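Local coordinates for polyketide synthase type I (Bacillus amyloliquefaciens, PDB 5KKU), which is the N-terminal dehydratase domain of a modular synthase in the difficidin assembly line and probably removes water from beta-hydroxyacyl intermediates, at residues P34-T37 with L38-M41; K124-I128 with E129-K133; F190-P194 with A195-A199. All coordinates share one frame; numbering follows the deposited sequence.

Following the chain from the N terminus, interaction 1 (34-41) turns strand 30-33 into helix 37-49 of the N-terminal hotdog fold. Interaction 2 (124-133) starts the short helix 128-133 on the path that leads from strand 107-116 to the C-terminal hotdog fold, where interaction 3 (190-199) opens helix 194-200. Each is a local turn at a helix start; the three follow in series, and none nests in or crosses another. Interactions 1 and 3 nevertheless meet in space, with centres about 8 Å apart: D40 reaches the backbone of 190-194, and V36 packs on L197, tying the two hotdog folds together. Interaction 2 lies apart, its nearest atoms about 12 Å from interaction 3.

Interaction 1 of 3, residues P34-T37 with L38-M41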
loop_
_atom_site.group_PDB
_atom_site.type_symbol
_atom_site.label_atom_id
_atom_site.label_comp_id
_atom_site.label_asym_id
_atom_site.label_seq_id
_atom_site.Cartn_x
_atom_site.Cartn_y
_atom_site.Cartn_z
ATOM N N PRO A 34 -0.844 2.639 -7.072
ATOM C CA PRO A 34 -1.268 2.602 -5.661
ATOM C C PRO A 34 -0.346 3.427 -4.768
ATOM O O PRO A 34 0.873 3.378 -4.931
ATOM C CB PRO A 34 -1.168 1.121 -5.290
ATOM C CG PRO A 34 -1.489 0.411 -6.547
ATOM C CD PRO A 34 -0.707 1.191 -7.556
ATOM N N GLY A 35 -0.929 4.174 -3.837
ATOM C CA GLY A 35 -0.156 5.000 -2.928
ATOM C C GLY A 35 0.824 4.193 -2.100
ATOM O O GLY A 35 1.924 4.656 -1.797
ATOM N N VAL A 36 0.424 2.980 -1.734
ATOM C CA VAL A 36 1.261 2.112 -0.945
ATOM C C VAL A 36 2.428 1.526 -1.711
ATOM O O VAL A 36 3.373 1.143 -1.146
ATOM C CB VAL A 36 0.476 0.988 -0.242
ATOM C CG1 VAL A 36 -0.352 1.527 0.870
ATOM C CG2 VAL A 36 -0.336 0.140 -1.193
ATOM N N THR A 37 2.322 1.431 -2.993
ATOM C CA THR A 37 3.420 1.093 -3.840
ATOM C C THR A 37 4.695 1.891 -3.517
ATOM O O THR A 37 5.771 1.377 -3.589
ATOM C CB THR A 37 3.021 1.352 -5.315
ATOM O OG1 THR A 37 1.998 0.462 -5.698
ATOM C CG2 THR A 37 4.140 1.187 -6.223
ATOM N N LEU A 38 4.545 3.163 -3.182
ATOM C CA LEU A 38 5.647 4.049 -2.870
ATOM C C LEU A 38 6.414 3.660 -1.637
ATOM O O LEU A 38 7.551 3.997 -1.489
ATOM C CB LEU A 38 5.195 5.489 -2.805
ATOM C CG LEU A 38 4.415 5.994 -4.010
ATOM C CD1 LEU A 38 3.783 7.283 -3.672
ATOM C CD2 LEU A 38 5.223 6.129 -5.267
ATOM N N ILE A 39 5.791 2.913 -0.757
ATOM C CA ILE A 39 6.466 2.375 0.398
ATOM C C ILE A 39 7.643 1.483 -0.036
ATOM O O ILE A 39 8.717 1.576 0.503
ATOM C CB ILE A 39 5.502 1.622 1.354
ATOM C CG1 ILE A 39 4.631 2.586 2.127
ATOM C CG2 ILE A 39 6.242 0.744 2.329
ATOM C CD1 ILE A 39 3.454 2.000 2.828
ATOM N N ASP A 40 7.421 0.651 -1.050
ATOM C CA ASP A 40 8.476 -0.188 -1.617
ATOM C C ASP A 40 9.565 0.656 -2.218
ATOM O O ASP A 40 10.702 0.378 -2.097
ATOM C CB ASP A 40 7.937 -1.138 -2.669
ATOM C CG ASP A 40 9.017 -1.840 -3.456
ATOM O OD1 ASP A 40 9.635 -2.771 -3.021
ATOM O OD2 ASP A 40 9.265 -1.406 -4.539
ATOM N N MET A 41 9.205 1.695 -2.930
ATOM C CA MET A 41 10.184 2.549 -3.572
ATOM C C MET A 41 11.142 3.137 -2.565
ATOM O O MET A 41 12.293 3.148 -2.811
ATOM C CB MET A 41 9.485 3.606 -4.434
ATOM C CG MET A 41 10.245 4.788 -4.982
ATOM S SD MET A 41 9.315 5.782 -6.144
ATOM C CE MET A 41 8.810 4.519 -7.204
#
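V36 O accepts the amide of I39 at 3.0 Å from I39 N, with the donor 58° above the carbonyl plane. On either side of this bond run two weak ones of the same three-residue span, from L38 N to G35 O and from D40 N to T37 O, so the entry into helix 37-49 is wound tightly. The side chain of L38 folds back over the G35 carbonyl: chi1 of -52° sets CG beside its own backbone N, which brings L38 CG to 3.6 Å and L38 CD1 to 3.7 Å from G35 O. I39 leans the same way over V36, with I39 CB 3.3 Å from V36 O, while I39 CD1 meets V36 CG1 at 4.3 Å. The side chains of V36 and I39 also touch L197 on helix 194-200. The D40 carboxylate forms a salt bridge to R44 through OD2 and accepts a hydrogen bond from A192 N through OD1. The side chain of P34 lies about 4 Å from those of H25 and D198, the predicted catalytic pair. Apolar contacts and a buried carboxylate holding a backbone amide thus join the two hotdog folds next to the probable catalytic centre.

Interaction 2 of 3, residues K124-I128 with E129-K133; sequences KELNI and EAFMK
N127 reaches forward over A130, and its side chain touches that residue at every step. Its CB lies 3.8 Å from A130 CB, and CG comes closer, 3.5 Å from the same methyl. At the tip the two branches part: N127 OD1 accepts A130 N at 3.0 Å in a fairly straight bond (N-H...O 164°), while ND2 stays alongside the methyl. The donor sits 49° above the plane of the N127 amide, so the oxygen is approached well out of that plane. Turning CG anti to the backbone N (chi1 -163°) is what carries OD1 forward to the first turn. OD1 also lies near E129 CB.

The backbone of N127 contributes as well, for its O accepts F131 N, and I128 O accepts M132 N in the next helical bond. I128 and M132 run side by side in the same direction, with I128 CG2 4.1 Å from M132 SD, and both side chains rest on Y238. On the outer surface K133 NZ bridges back to E129 OE2 at 3.0 Å, one helical turn apart. Just before the cap, L126 CD1 lies 4.2 Å from F131 CD2, oblique to the ring; these two side chains share L174 of strand 172-178 as a neighbour. An asparagine N-cap combined with apolar contact between the residue before it and the fourth residue after it is the hydrophobic staple, here used to start helix 128-133 against the strands of the C-terminal hotdog fold.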
loop_
_atom_site.group_PDB
_atom_site.type_symbol
_atom_site.label_atom_id
_atom_site.label_comp_id
_atom_site.label_asym_id
_atom_site.label_seq_id
_atom_site.Cartn_x
_atom_site.Cartn_y
_atom_site.Cartn_z
ATOM N N LYS A 124 3.096 -9.356 18.968
ATOM C CA LYS A 124 3.363 -10.746 19.321
ATOM C C LYS A 124 2.961 -11.689 18.193
ATOM O O LYS A 124 1.989 -11.441 17.479
ATOM C CB LYS A 124 2.626 -11.122 20.609
ATOM C CG LYS A 124 2.885 -10.178 21.771
ATOM C CD LYS A 124 1.584 -9.704 22.397
ATOM C CE LYS A 124 1.192 -8.328 21.883
ATOM N NZ LYS A 124 0.408 -7.562 22.890
ATOM N N GLU A 125 3.717 -12.771 18.035
ATOM C CA GLU A 125 3.441 -13.753 16.994
ATOM C C GLU A 125 2.003 -14.254 17.075
ATOM O O GLU A 125 1.247 -13.857 17.962
ATOM C CB GLU A 125 4.414 -14.930 17.096
ATOM C CG GLU A 125 4.255 -15.758 18.362
ATOM C CD GLU A 125 5.315 -16.834 18.491
ATOM O OE1 GLU A 125 6.512 -16.485 18.566
ATOM O OE2 GLU A 125 4.951 -18.027 18.517
ATOM N N LEU A 126 1.632 -15.127 16.145
ATOM C CA LEU A 126 0.316 -15.670 16.111
ATOM C C LEU A 126 0.347 -17.043 15.499
ATOM O O LEU A 126 1.068 -17.290 14.564
ATOM C CB LEU A 126 -0.500 -14.697 15.242
ATOM C CG LEU A 126 -1.887 -15.066 14.744
ATOM C CD1 LEU A 126 -2.937 -14.862 15.807
ATOM C CD2 LEU A 126 -2.233 -14.322 13.472
ATOM N N ASN A 127 -0.465 -17.925 16.048
ATOM C CA ASN A 127 -0.585 -19.250 15.521
ATOM C C ASN A 127 -1.491 -19.253 14.316
ATOM O O ASN A 127 -2.678 -19.308 14.460
ATOM C CB ASN A 127 -1.092 -20.242 16.567
ATOM C CG ASN A 127 -0.851 -21.683 16.183
ATOM O OD1 ASN A 127 -1.099 -22.109 15.089
ATOM N ND2 ASN A 127 -0.354 -22.421 17.102
ATOM N N ILE A 128 -0.891 -19.229 13.143
ATOM C CA ILE A 128 -1.608 -19.152 11.895
ATOM C C ILE A 128 -2.558 -20.332 11.710
ATOM O O ILE A 128 -3.695 -20.105 11.433
ATOM C CB ILE A 128 -0.699 -18.906 10.683
ATOM C CG1 ILE A 128 -0.306 -17.447 10.574
ATOM C CG2 ILE A 128 -1.409 -19.160 9.380
ATOM C CD1 ILE A 128 0.584 -16.991 11.645
ATOM N N GLU A 129 -2.062 -21.535 11.859
ATOM C CA GLU A 129 -2.850 -22.721 11.749
ATOM C C GLU A 129 -4.044 -22.752 12.685
ATOM O O GLU A 129 -5.105 -23.090 12.278
ATOM C CB GLU A 129 -2.008 -23.890 12.108
ATOM C CG GLU A 129 -1.219 -24.597 11.074
ATOM C CD GLU A 129 -0.924 -25.986 11.592
ATOM O OE1 GLU A 129 0.192 -26.252 12.000
ATOM O OE2 GLU A 129 -1.847 -26.795 11.672
ATOM N N ALA A 130 -3.812 -22.425 13.923
ATOM C CA ALA A 130 -4.856 -22.427 14.877
ATOM C C ALA A 130 -5.931 -21.401 14.580
ATOM O O ALA A 130 -7.053 -21.659 14.794
ATOM C CB ALA A 130 -4.309 -22.254 16.267
ATOM N N PHE A 131 -5.530 -20.233 14.096
ATOM C CA PHE A 131 -6.457 -19.183 13.709
ATOM C C PHE A 131 -7.363 -19.663 12.610
ATOM O O PHE A 131 -8.521 -19.470 12.671
ATOM C CB PHE A 131 -5.756 -17.900 13.279
ATOM C CG PHE A 131 -6.662 -16.704 13.247
ATOM C CD1 PHE A 131 -7.442 -16.433 12.156
ATOM C CD2 PHE A 131 -6.734 -15.859 14.311
ATOM C CE1 PHE A 131 -8.296 -15.371 12.141
ATOM C CE2 PHE A 131 -7.560 -14.789 14.299
ATOM C CZ PHE A 131 -8.339 -14.529 13.204
ATOM N N MET A 132 -6.797 -20.277 11.599
ATOM C CA MET A 132 -7.560 -20.788 10.470
ATOM C C MET A 132 -8.540 -21.903 10.813
ATOM O O MET A 132 -9.658 -21.876 10.411
ATOM C CB MET A 132 -6.644 -21.253 9.358
ATOM C CG MET A 132 -5.980 -20.173 8.533
ATOM S SD MET A 132 -4.683 -20.814 7.480
ATOM C CE MET A 132 -4.476 -19.539 6.302
ATOM N N LYS A 133 -8.092 -22.879 11.595
ATOM C CA LYS A 133 -8.890 -24.021 11.975
ATOM C C LYS A 133 -9.971 -23.695 12.956
ATOM O O LYS A 133 -10.928 -24.341 13.017
ATOM C CB LYS A 133 -8.028 -25.138 12.514
ATOM C CG LYS A 133 -7.167 -25.787 11.472
ATOM C CD LYS A 133 -6.190 -26.777 12.019
ATOM C CE LYS A 133 -5.702 -27.684 10.936
ATOM N NZ LYS A 133 -4.395 -28.296 11.254
#

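Interaction 3 of 3, residues F190-P194 with A195-A199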
loop_
_atom_site.group_PDB
_atom_site.type_symbol
_atom_site.label_atom_id
_atom_site.label_comp_id
_atom_site.label_asym_id
_atom_site.label_seq_id
_atom_site.Cartn_x
_atom_site.Cartn_y
_atom_site.Cartn_z
ATOM N N PHE A 190 11.553 -6.820 -5.421
ATOM C CA PHE A 190 11.037 -5.770 -4.587
ATOM C C PHE A 190 11.583 -5.891 -3.173
ATOM O O PHE A 190 12.044 -6.930 -2.768
ATOM C CB PHE A 190 9.507 -5.810 -4.574
ATOM C CG PHE A 190 8.874 -5.375 -5.857
ATOM C CD1 PHE A 190 8.875 -4.070 -6.231
ATOM C CD2 PHE A 190 8.262 -6.288 -6.689
ATOM C CE1 PHE A 190 8.284 -3.664 -7.400
ATOM C CE2 PHE A 190 7.681 -5.891 -7.856
ATOM C CZ PHE A 190 7.702 -4.578 -8.223
ATOM N N LYS A 191 11.589 -4.818 -2.418
ATOM C CA LYS A 191 11.805 -4.867 -1.001
ATOM C C LYS A 191 10.512 -5.239 -0.286
ATOM O O LYS A 191 10.527 -5.964 0.681
ATOM C CB LYS A 191 12.218 -3.518 -0.478
ATOM C CG LYS A 191 13.642 -3.115 -0.740
ATOM C CD LYS A 191 14.617 -3.981 0.000
ATOM C CE LYS A 191 15.990 -3.879 -0.594
ATOM N NZ LYS A 191 17.077 -3.981 0.389
ATOM N N ALA A 192 9.388 -4.767 -0.797
ATOM C CA ALA A 192 8.078 -5.113 -0.295
ATOM C C ALA A 192 7.263 -5.043 -1.567
ATOM O O ALA A 192 7.248 -4.065 -2.240
ATOM C CB ALA A 192 7.671 -4.247 0.855
ATOM N N HIS A 193 6.624 -6.132 -1.930
ATOM C CA HIS A 193 5.930 -6.287 -3.168
ATOM C C HIS A 193 4.681 -5.428 -3.045
ATOM O O HIS A 193 3.901 -5.610 -2.152
ATOM C CB HIS A 193 5.556 -7.752 -3.406
ATOM C CG HIS A 193 5.310 -8.138 -4.835
ATOM N ND1 HIS A 193 4.276 -7.648 -5.583
ATOM C CD2 HIS A 193 5.937 -9.031 -5.622
ATOM C CE1 HIS A 193 4.291 -8.202 -6.773
ATOM N NE2 HIS A 193 5.301 -9.027 -6.828
ATOM N N PRO A 194 4.495 -4.553 -4.003
ATOM C CA PRO A 194 3.356 -3.671 -4.036
ATOM C C PRO A 194 2.045 -4.406 -4.062
ATOM O O PRO A 194 1.124 -3.950 -3.468
ATOM C CB PRO A 194 3.581 -2.899 -5.306
ATOM C CG PRO A 194 5.018 -2.798 -5.395
ATOM C CD PRO A 194 5.537 -4.096 -4.910
ATOM N N ALA A 195 1.992 -5.534 -4.747
ATOM C CA ALA A 195 0.802 -6.353 -4.750
ATOM C C ALA A 195 0.402 -6.780 -3.351
ATOM O O ALA A 195 -0.710 -6.668 -2.982
ATOM C CB ALA A 195 0.956 -7.549 -5.640
ATOM N N PHE A 196 1.358 -7.269 -2.583
ATOM C CA PHE A 196 1.159 -7.600 -1.208
ATOM C C PHE A 196 0.713 -6.400 -0.379
ATOM O O PHE A 196 -0.205 -6.523 0.367
ATOM C CB PHE A 196 2.405 -8.210 -0.603
ATOM C CG PHE A 196 2.527 -9.700 -0.775
ATOM C CD1 PHE A 196 1.429 -10.517 -0.747
ATOM C CD2 PHE A 196 3.756 -10.271 -0.925
ATOM C CE1 PHE A 196 1.548 -11.855 -0.911
ATOM C CE2 PHE A 196 3.893 -11.609 -1.083
ATOM C CZ PHE A 196 2.789 -12.404 -1.068
ATOM N N LEU A 197 1.355 -5.254 -0.563
ATOM C CA LEU A 197 1.061 -4.046 0.149
ATOM C C LEU A 197 -0.363 -3.562 -0.131
ATOM O O LEU A 197 -1.094 -3.278 0.764
ATOM C CB LEU A 197 2.104 -2.973 -0.155
ATOM C CG LEU A 197 3.543 -3.128 0.323
ATOM C CD1 LEU A 197 4.315 -1.864 0.119
ATOM C CD2 LEU A 197 3.604 -3.508 1.775
ATOM N N ASP A 198 -0.745 -3.456 -1.392
ATOM C CA ASP A 198 -2.079 -3.085 -1.816
ATOM C C ASP A 198 -3.166 -3.948 -1.203
ATOM O O ASP A 198 -4.040 -3.457 -0.605
ATOM C CB ASP A 198 -2.142 -3.120 -3.321
ATOM C CG ASP A 198 -3.435 -2.643 -3.878
ATOM O OD1 ASP A 198 -3.778 -1.484 -3.762
ATOM O OD2 ASP A 198 -4.123 -3.428 -4.454
ATOM N N ALA A 199 -3.074 -5.250 -1.371
ATOM C CA ALA A 199 -4.037 -6.165 -0.798
ATOM C C ALA A 199 -4.133 -6.076 0.708
ATOM O O ALA A 199 -5.182 -6.284 1.237
ATOM C CB ALA A 199 -3.772 -7.585 -1.205
#
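The imidazole of H193 presents its edge to the start of helix 194-200: A195 N lies within 2° of the ring plane and donates to H193 ND1 at 3.2 Å, a somewhat bent bond (N-H...N 142°). Chi1 of -158° swings CG anti to the backbone N of H193 and brings the ring to this position, with A195 CB 3.3 Å from H193 ND1. One face of the imidazole is met by F190, whose CD2 stands 3.7 Å above the plane and toward the rim. The F190 ring in turn receives P194 CD over its centre, 3.5 Å above its plane, a CH-pi contact. The F196 ring meets the base of the H193 side chain obliquely, F196 CD2 4.0 Å from H193 CB, and meets F233 edge to face. L197 turns back toward the preceding loop, where L197 CD1 touches A192 CB at 4.2 Å.

Backbone bonds complete the first turn. H193 O accepts L197 N in the carbonyl plane, and P194 O accepts D198 N at 2.8 Å almost without bending. P194, first after the N-cap, has no amide hydrogen to offer, which costs little in an opening helical turn. Because H193 ND1 accepts while NE2 is hydrogen-bonded to A183 O, the ring is consistent with a neutral imidazole protonated on NE2. The histidine N-cap and the nearly straight D198-P194 bond probably help to hold the backbone carrying D198, the predicted proton donor; D198 OD2 is hydrogen-bonded to H155 NE2, and its side chain lies about 4 Å from that of H25, the predicted acceptor.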